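Local coordinates for small nuclear ribonucleoprotein homolog (Pyrobaculum aerophilum, PDB 1M5Q) that probably binds RNA, as Sm-like proteins generally do, and assembles into a 14-subunit particle whose Sm fold is augmented by a C-terminal domain, at residues G84-I89 with N93-G98; R72-Q77 with E116-L121. All blocks are in the same frame, centred on the assembly; numbering follows the deposited sequence.

Contact 1: G84-I89 with N93-G98; sequences GMVKYI and NVVLIG
Leu96 and Ile89, with most surface buried here, meet diagonally on one face of an antiparallel beta hairpin. Strands 86-89 and 94-97 run at 160° to each other with axes 4.7 Å apart. The two side chains cross on the same face, Ile89 CG1 lying 4.0 Å from Leu96 CD1; the detail of their methyl contact is doubtful, being modelled too short. Pro113 of a neighbouring subunit packs on both residues. Their backbones share in the ladder. Leu96 N gives its hydrogen to Lys87 O and Lys87 N returns one to Leu96 O, both at 2.9 Å. Ile89 N meets Val94 O at 2.7 Å, and Gly98 N bonds to Met85 O at the far end. At the turn, Asn93 and Val94 both face Ile89 in a G1 beta bulge, where Ile89 O accepts from Val94 N at 3.2 Å and, weakly, from Asn93 N.

On the other face, Tyr88 has CG anti to the backbone N (chi1 167°), which extends the ring toward the turn; OH donates to a lone pair of Asn93 OD1 at 2.8 Å, with ring and amide planes 75° apart. Val95 CG2 touches the ring edge at CD1, 3.9 Å away. A phenylalanine here lacks the hydroxyl, which would probably leave Asn93 OD1 without this donor and its amide freer to turn. Next along this face, Val86 CG1 meets Val95 CG1 at 3.6 Å. The chemistry thus implies a pairing fixed by backbone bonds, with an aliphatic patch offered to a second subunit and one side-chain bond tying strand 86-89 to the bulge.

Contact 2: R72-Q77 with E116-L121; sequences REFAKQ and ERAKRL
Ala118 and Leu121 are the two residues of 116-121 that meet helix 72-77, one helical turn apart. The helix axes stay 11.4 Å apart at 126°, so contact is made by side chains, with one backbone carbonyl meeting the Phe74 ring. Ahead of them, Glu116 works within its own helix: its OE1 forms a salt bridge with Arg120 NH1 at 2.6 Å, approached on the anti side and in the guanidinium plane. At Ala118 the carbonyl O lies at the edge of the Phe74 ring, 3.9 Å from CZ, and the small CB sits 4.4 Å from the same carbon. Phe74 reaches this far with CG anti to the backbone N (chi1 -179°). Arg120 NH1 also hydrogen-bonds Glu116 O at 3.0 Å, so that oxygen accepts from Arg120 N and NH1 on opposite faces of its plane, while NH2 forms a salt bridge with Glu109 of a neighbouring subunit. Leu121 closes the segment with CD1 over one face of Phe74, 3.9 Å from the ring centroid and 24° off the normal, a CH-pi contact shifted toward the rim. Its other methyl, CD2, approaches Gln77 OE1 at 3.7 Å; that oxygen accepts a hydrogen bond from Arg128, just past the end of helix 113-127. This chemistry implies apolar helix packing centred on one aromatic face, with Glu116 and Arg120 paired along their own helix and Arg120 reaching the subunit interface.

Overall arrangement
Contact 2 is buried in the C-terminal domain, whereas contact 1 is partly buried and lies farther from the centre of the chain. Their centres are 10 Å apart, and contact 1 is nested along the chain inside the loop closed by contact 2. The two meet directly: Val95 CG2 packs on Ala75 CB at 3.7 Å, and Ile97 CD1 on Ala118 CB at 4.0 Å, so the face of the hairpin bearing Val86, Tyr88, Val95 and Ile97 lies against both helices. Backbone hydrogen bonds dominate in the hairpin; between the helices, apolar and CH-pi contacts do the joining. Pro113 of one neighbouring subunit packs on contact 1, and Glu109 of a different one pairs with Arg120 beside contact 2.

Contact 1: G84-I89 with N93-G98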
ATOM      1  N   GLY H  84      38.785 -26.375  39.739  1.00 26.47           N
ATOM      2  CA  GLY H  84      38.327 -27.737  39.618  1.00 27.20           C
ATOM      3  C   GLY H  84      36.832 -27.979  39.422  1.00 29.19           C
ATOM      4  O   GLY H  84      36.421 -29.144  39.416  1.00 28.26           O
HETATM    5  N   MSE H  85      36.016 -26.938  39.251  1.00 28.87           N
HETATM    6  CA  MSE H  85      34.580 -27.166  39.074  1.00 30.13           C
HETATM    7  C   MSE H  85      34.084 -26.931  37.636  1.00 29.57           C
HETATM    8  O   MSE H  85      32.873 -27.103  37.343  1.00 29.09           O
HETATM    9  CB  MSE H  85      33.770 -26.238  39.992  1.00 31.37           C
HETATM   10  CG  MSE H  85      34.029 -26.320  41.461  1.00 32.00           C
HETATM   11 SE   MSE H  85      33.245 -24.777  42.298  0.68 35.39          SE
HETATM   12  CE  MSE H  85      31.320 -24.960  41.888  1.00 36.26           C
ATOM     13  N   VAL H  86      35.010 -26.570  36.750  1.00 27.79           N
ATOM     14  CA  VAL H  86      34.667 -26.230  35.381  1.00 27.20           C
ATOM     15  C   VAL H  86      34.943 -27.298  34.313  1.00 29.36           C
ATOM     16  O   VAL H  86      36.019 -27.899  34.282  1.00 30.67           O
ATOM     17  CB  VAL H  86      35.385 -24.942  35.011  1.00 25.12           C
ATOM     18  CG1 VAL H  86      35.049 -24.547  33.601  1.00 26.08           C
ATOM     19  CG2 VAL H  86      35.018 -23.810  36.037  1.00 22.67           C
ATOM     20  N   LYS H  87      33.969 -27.551  33.447  1.00 29.20           N
ATOM     21  CA  LYS H  87      34.162 -28.518  32.358  1.00 31.24           C
ATOM     22  C   LYS H  87      33.698 -27.876  31.038  1.00 29.76           C
ATOM     23  O   LYS H  87      32.577 -27.390  30.941  1.00 31.33           O
ATOM     24  CB  LYS H  87      33.334 -29.791  32.589  1.00 33.57           C
ATOM     25  CG  LYS H  87      33.659 -30.602  33.832  1.00 38.55           C
ATOM     26  CD  LYS H  87      32.909 -31.930  33.836  1.00 42.20           C
ATOM     27  CE  LYS H  87      32.750 -32.506  32.408  1.00 45.35           C
ATOM     28  NZ  LYS H  87      34.033 -32.749  31.645  1.00 44.09           N
ATOM     29  N   TYR H  88      34.544 -27.847  30.034  1.00 28.61           N
ATOM     30  CA  TYR H  88      34.130 -27.283  28.771  1.00 30.04           C
ATOM     31  C   TYR H  88      33.593 -28.523  28.042  1.00 30.97           C
ATOM     32  O   TYR H  88      34.209 -29.579  28.096  1.00 29.08           O
ATOM     33  CB  TYR H  88      35.304 -26.672  27.991  1.00 27.60           C
ATOM     34  CG  TYR H  88      34.927 -26.377  26.555  1.00 30.78           C
ATOM     35  CD1 TYR H  88      34.025 -25.337  26.237  1.00 32.35           C
ATOM     36  CD2 TYR H  88      35.415 -27.165  25.508  1.00 31.84           C
ATOM     37  CE1 TYR H  88      33.617 -25.094  24.903  1.00 32.32           C
ATOM     38  CE2 TYR H  88      35.015 -26.934  24.181  1.00 32.23           C
ATOM     39  CZ  TYR H  88      34.123 -25.907  23.882  1.00 32.33           C
ATOM     40  OH  TYR H  88      33.738 -25.687  22.568  1.00 31.69           O
ATOM     41  N   ILE H  89      32.436 -28.393  27.406  1.00 30.62           N
ATOM     42  CA  ILE H  89      31.843 -29.513  26.701  1.00 32.52           C
ATOM     43  C   ILE H  89      31.715 -29.187  25.227  1.00 33.24           C
ATOM     44  O   ILE H  89      30.760 -28.514  24.792  1.00 30.79           O
ATOM     45  CB  ILE H  89      30.477 -29.851  27.298  1.00 32.43           C
ATOM     46  CG1 ILE H  89      30.688 -30.309  28.737  1.00 32.87           C
ATOM     47  CG2 ILE H  89      29.789 -30.940  26.465  1.00 33.32           C
ATOM     48  CD1 ILE H  89      29.498 -30.821  29.341  1.00 34.85           C
ATOM     49  N   ASN H  93      29.385 -26.886  22.896  1.00 27.18           N
ATOM     50  CA  ASN H  93      30.112 -25.633  23.109  1.00 26.93           C
ATOM     51  C   ASN H  93      29.559 -24.936  24.338  1.00 26.65           C
ATOM     52  O   ASN H  93      29.385 -23.721  24.332  1.00 26.64           O
ATOM     53  CB  ASN H  93      29.952 -24.718  21.889  1.00 27.47           C
ATOM     54  CG  ASN H  93      30.820 -23.449  21.969  1.00 30.66           C
ATOM     55  OD1 ASN H  93      31.985 -23.510  22.371  1.00 31.23           O
ATOM     56  ND2 ASN H  93      30.251 -22.292  21.557  1.00 28.96           N
ATOM     57  N   VAL H  94      29.312 -25.720  25.389  1.00 24.62           N
ATOM     58  CA  VAL H  94      28.756 -25.232  26.643  1.00 24.26           C
ATOM     59  C   VAL H  94      29.773 -25.475  27.776  1.00 24.59           C
ATOM     60  O   VAL H  94      30.654 -26.378  27.689  1.00 23.72           O
ATOM     61  CB  VAL H  94      27.398 -25.991  26.922  1.00 26.74           C
ATOM     62  CG1 VAL H  94      26.927 -25.846  28.392  1.00 25.37           C
ATOM     63  CG2 VAL H  94      26.320 -25.444  25.961  1.00 23.66           C
ATOM     64  N   VAL H  95      29.680 -24.659  28.816  1.00 23.01           N
ATOM     65  CA  VAL H  95      30.592 -24.789  29.947  1.00 23.35           C
ATOM     66  C   VAL H  95      29.774 -25.128  31.192  1.00 24.24           C
ATOM     67  O   VAL H  95      28.812 -24.417  31.512  1.00 23.73           O
ATOM     68  CB  VAL H  95      31.394 -23.470  30.192  1.00 21.12           C
ATOM     69  CG1 VAL H  95      32.217 -23.577  31.532  1.00 22.00           C
ATOM     70  CG2 VAL H  95      32.387 -23.241  29.052  1.00 22.32           C
ATOM     71  N   LEU H  96      30.133 -26.217  31.867  1.00 24.19           N
ATOM     72  CA  LEU H  96      29.438 -26.592  33.116  1.00 26.36           C
ATOM     73  C   LEU H  96      30.297 -26.154  34.328  1.00 26.68           C
ATOM     74  O   LEU H  96      31.523 -26.277  34.294  1.00 29.53           O
ATOM     75  CB  LEU H  96      29.187 -28.111  33.163  1.00 25.42           C
ATOM     76  CG  LEU H  96      28.388 -28.681  31.972  1.00 27.47           C
ATOM     77  CD1 LEU H  96      28.403 -30.196  32.032  1.00 26.00           C
ATOM     78  CD2 LEU H  96      26.949 -28.169  31.968  1.00 26.83           C
ATOM     79  N   ILE H  97      29.669 -25.627  35.376  1.00 26.82           N
ATOM     80  CA  ILE H  97      30.398 -25.168  36.571  1.00 27.09           C
ATOM     81  C   ILE H  97      29.720 -25.887  37.735  1.00 28.60           C
ATOM     82  O   ILE H  97      28.558 -25.605  38.076  1.00 27.88           O
ATOM     83  CB  ILE H  97      30.301 -23.630  36.707  1.00 26.38           C
ATOM     84  CG1 ILE H  97      30.946 -22.976  35.462  1.00 26.73           C
ATOM     85  CG2 ILE H  97      30.986 -23.155  37.987  1.00 28.96           C
ATOM     86  CD1 ILE H  97      30.837 -21.472  35.396  1.00 24.17           C
ATOM     87  N   GLY H  98      30.418 -26.841  38.337  1.00 29.57           N
ATOM     88  CA  GLY H  98      29.761 -27.598  39.405  1.00 32.13           C
ATOM     89  C   GLY H  98      28.632 -28.405  38.768  1.00 34.53           C
ATOM     90  O   GLY H  98      28.644 -28.665  37.561  1.00 34.44           O
TER

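Contact 2: R72-Q77 with E116-L121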
ATOM      1  N   ARG H  72      35.616 -21.508  25.225  1.00 32.97           N
ATOM      2  CA  ARG H  72      36.829 -22.154  25.742  1.00 34.63           C
ATOM      3  C   ARG H  72      37.556 -21.123  26.575  1.00 32.06           C
ATOM      4  O   ARG H  72      38.055 -21.437  27.626  1.00 32.93           O
ATOM      5  CB  ARG H  72      37.742 -22.659  24.604  1.00 35.11           C
ATOM      6  CG  ARG H  72      37.288 -23.972  23.991  1.00 38.06           C
ATOM      7  CD  ARG H  72      38.410 -24.587  23.150  1.00 43.81           C
ATOM      8  NE  ARG H  72      37.989 -24.807  21.767  1.00 49.16           N
ATOM      9  CZ  ARG H  72      37.491 -25.951  21.327  1.00 52.20           C
ATOM     10  NH1 ARG H  72      37.371 -26.976  22.160  1.00 54.50           N
ATOM     11  NH2 ARG H  72      37.073 -26.057  20.070  1.00 54.53           N
ATOM     12  N   GLU H  73      37.609 -19.882  26.111  1.00 31.10           N
ATOM     13  CA  GLU H  73      38.265 -18.848  26.898  1.00 30.15           C
ATOM     14  C   GLU H  73      37.426 -18.606  28.172  1.00 29.61           C
ATOM     15  O   GLU H  73      37.970 -18.441  29.260  1.00 30.46           O
ATOM     16  CB  GLU H  73      38.391 -17.576  26.086  1.00 31.37           C
ATOM     17  CG  GLU H  73      39.031 -16.435  26.862  1.00 37.18           C
ATOM     18  CD  GLU H  73      40.506 -16.726  27.219  1.00 39.03           C
ATOM     19  OE1 GLU H  73      41.270 -17.214  26.344  1.00 41.44           O
ATOM     20  OE2 GLU H  73      40.894 -16.454  28.364  1.00 38.96           O
ATOM     21  N   PHE H  74      36.097 -18.594  28.049  1.00 26.80           N
ATOM     22  CA  PHE H  74      35.254 -18.431  29.217  1.00 25.64           C
ATOM     23  C   PHE H  74      35.565 -19.525  30.263  1.00 24.87           C
ATOM     24  O   PHE H  74      35.602 -19.265  31.462  1.00 24.09           O
ATOM     25  CB  PHE H  74      33.746 -18.531  28.858  1.00 24.26           C
ATOM     26  CG  PHE H  74      32.796 -18.338  30.066  1.00 22.37           C
ATOM     27  CD1 PHE H  74      32.367 -17.083  30.427  1.00 22.69           C
ATOM     28  CD2 PHE H  74      32.362 -19.420  30.820  1.00 22.43           C
ATOM     29  CE1 PHE H  74      31.506 -16.870  31.539  1.00 21.81           C
ATOM     30  CE2 PHE H  74      31.497 -19.236  31.929  1.00 24.52           C
ATOM     31  CZ  PHE H  74      31.074 -17.941  32.282  1.00 23.05           C
ATOM     32  N   ALA H  75      35.706 -20.754  29.800  1.00 26.20           N
ATOM     33  CA  ALA H  75      35.972 -21.878  30.686  1.00 27.87           C
ATOM     34  C   ALA H  75      37.345 -21.644  31.372  1.00 30.16           C
ATOM     35  O   ALA H  75      37.486 -21.808  32.595  1.00 28.43           O
ATOM     36  CB  ALA H  75      35.964 -23.153  29.896  1.00 25.48           C
ATOM     37  N   LYS H  76      38.325 -21.222  30.583  1.00 31.46           N
ATOM     38  CA  LYS H  76      39.640 -20.934  31.115  1.00 33.50           C
ATOM     39  C   LYS H  76      39.538 -19.928  32.258  1.00 32.57           C
ATOM     40  O   LYS H  76      40.045 -20.138  33.346  1.00 31.87           O
ATOM     41  CB  LYS H  76      40.537 -20.377  29.997  1.00 36.29           C
ATOM     42  CG  LYS H  76      41.986 -20.063  30.414  1.00 41.34           C
ATOM     43  CD  LYS H  76      42.827 -19.642  29.200  1.00 43.66           C
ATOM     44  CE  LYS H  76      44.280 -19.344  29.583  1.00 45.60           C
ATOM     45  NZ  LYS H  76      45.093 -19.001  28.381  1.00 47.53           N
ATOM     46  N   GLN H  77      38.856 -18.830  32.025  1.00 31.43           N
ATOM     47  CA  GLN H  77      38.759 -17.825  33.063  1.00 31.71           C
ATOM     48  C   GLN H  77      37.863 -18.279  34.219  1.00 30.80           C
ATOM     49  O   GLN H  77      38.085 -17.918  35.384  1.00 29.53           O
ATOM     50  CB  GLN H  77      38.265 -16.513  32.445  1.00 33.57           C
ATOM     51  CG  GLN H  77      39.313 -15.848  31.550  1.00 38.05           C
ATOM     52  CD  GLN H  77      38.931 -14.426  31.161  1.00 41.68           C
ATOM     53  OE1 GLN H  77      38.186 -13.747  31.889  1.00 44.10           O
ATOM     54  NE2 GLN H  77      39.459 -13.950  30.026  1.00 43.35           N
ATOM     55  N   GLU H 116      25.340 -16.571  39.984  1.00 27.08           N
ATOM     56  CA  GLU H 116      25.460 -15.103  40.009  1.00 27.26           C
ATOM     57  C   GLU H 116      26.880 -14.703  39.606  1.00 27.45           C
ATOM     58  O   GLU H 116      27.074 -13.771  38.820  1.00 28.63           O
ATOM     59  CB  GLU H 116      25.163 -14.527  41.393  1.00 27.59           C
ATOM     60  CG  GLU H 116      23.679 -14.478  41.763  1.00 31.35           C
ATOM     61  CD  GLU H 116      22.795 -14.033  40.605  1.00 34.55           C
ATOM     62  OE1 GLU H 116      23.052 -12.946  40.018  1.00 34.42           O
ATOM     63  OE2 GLU H 116      21.844 -14.786  40.266  1.00 35.57           O
ATOM     64  N   ARG H 117      27.887 -15.411  40.126  1.00 27.92           N
ATOM     65  CA  ARG H 117      29.270 -15.080  39.757  1.00 27.62           C
ATOM     66  C   ARG H 117      29.573 -15.343  38.258  1.00 27.43           C
ATOM     67  O   ARG H 117      30.278 -14.559  37.602  1.00 27.95           O
ATOM     68  CB  ARG H 117      30.261 -15.865  40.624  1.00 28.50           C
ATOM     69  CG  ARG H 117      31.732 -15.561  40.314  1.00 27.34           C
ATOM     70  CD  ARG H 117      31.978 -14.066  40.526  1.00 30.38           C
ATOM     71  NE  ARG H 117      33.385 -13.793  40.688  1.00 32.28           N
ATOM     72  CZ  ARG H 117      34.171 -13.336  39.724  1.00 40.56           C
ATOM     73  NH1 ARG H 117      33.676 -13.093  38.500  1.00 41.30           N
ATOM     74  NH2 ARG H 117      35.457 -13.101  39.990  1.00 42.74           N
ATOM     75  N   ALA H 118      29.051 -16.436  37.726  1.00 26.53           N
ATOM     76  CA  ALA H 118      29.287 -16.770  36.330  1.00 26.98           C
ATOM     77  C   ALA H 118      28.631 -15.673  35.455  1.00 26.30           C
ATOM     78  O   ALA H 118      29.175 -15.275  34.427  1.00 28.06           O
ATOM     79  CB  ALA H 118      28.704 -18.199  36.008  1.00 25.90           C
ATOM     80  N   LYS H 119      27.493 -15.158  35.888  1.00 27.13           N
ATOM     81  CA  LYS H 119      26.814 -14.091  35.143  1.00 27.41           C
ATOM     82  C   LYS H 119      27.711 -12.859  35.092  1.00 26.91           C
ATOM     83  O   LYS H 119      27.833 -12.208  34.052  1.00 26.04           O
ATOM     84  CB  LYS H 119      25.475 -13.762  35.801  1.00 30.21           C
ATOM     85  CG  LYS H 119      24.348 -14.730  35.414  1.00 29.84           C
ATOM     86  CD  LYS H 119      23.092 -14.407  36.164  1.00 31.67           C
ATOM     87  CE  LYS H 119      21.999 -15.419  35.862  1.00 34.14           C
ATOM     88  NZ  LYS H 119      20.852 -15.213  36.800  1.00 35.41           N
ATOM     89  N   ARG H 120      28.383 -12.546  36.196  1.00 27.56           N
ATOM     90  CA  ARG H 120      29.292 -11.399  36.171  1.00 26.42           C
ATOM     91  C   ARG H 120      30.498 -11.672  35.282  1.00 25.56           C
ATOM     92  O   ARG H 120      30.974 -10.759  34.611  1.00 24.38           O
ATOM     93  CB  ARG H 120      29.774 -11.006  37.567  1.00 29.10           C
ATOM     94  CG  ARG H 120      28.874 -10.057  38.283  1.00 33.43           C
ATOM     95  CD  ARG H 120      27.730 -10.780  38.891  1.00 38.41           C
ATOM     96  NE  ARG H 120      26.929  -9.990  39.842  1.00 38.37           N
ATOM     97  CZ  ARG H 120      25.745 -10.411  40.274  1.00 38.39           C
ATOM     98  NH1 ARG H 120      25.291 -11.583  39.813  1.00 37.60           N
ATOM     99  NH2 ARG H 120      25.026  -9.693  41.138  1.00 34.91           N
ATOM    100  N   LEU H 121      31.003 -12.903  35.232  1.00 24.97           N
ATOM    101  CA  LEU H 121      32.170 -13.155  34.339  1.00 24.27           C
ATOM    102  C   LEU H 121      31.718 -12.994  32.870  1.00 24.56           C
ATOM    103  O   LEU H 121      32.426 -12.443  32.033  1.00 23.46           O
ATOM    104  CB  LEU H 121      32.668 -14.572  34.481  1.00 25.42           C
ATOM    105  CG  LEU H 121      34.151 -14.937  34.416  1.00 30.70           C
ATOM    106  CD1 LEU H 121      34.261 -16.322  33.769  1.00 29.26           C
ATOM    107  CD2 LEU H 121      34.996 -13.907  33.716  1.00 28.90           C
TER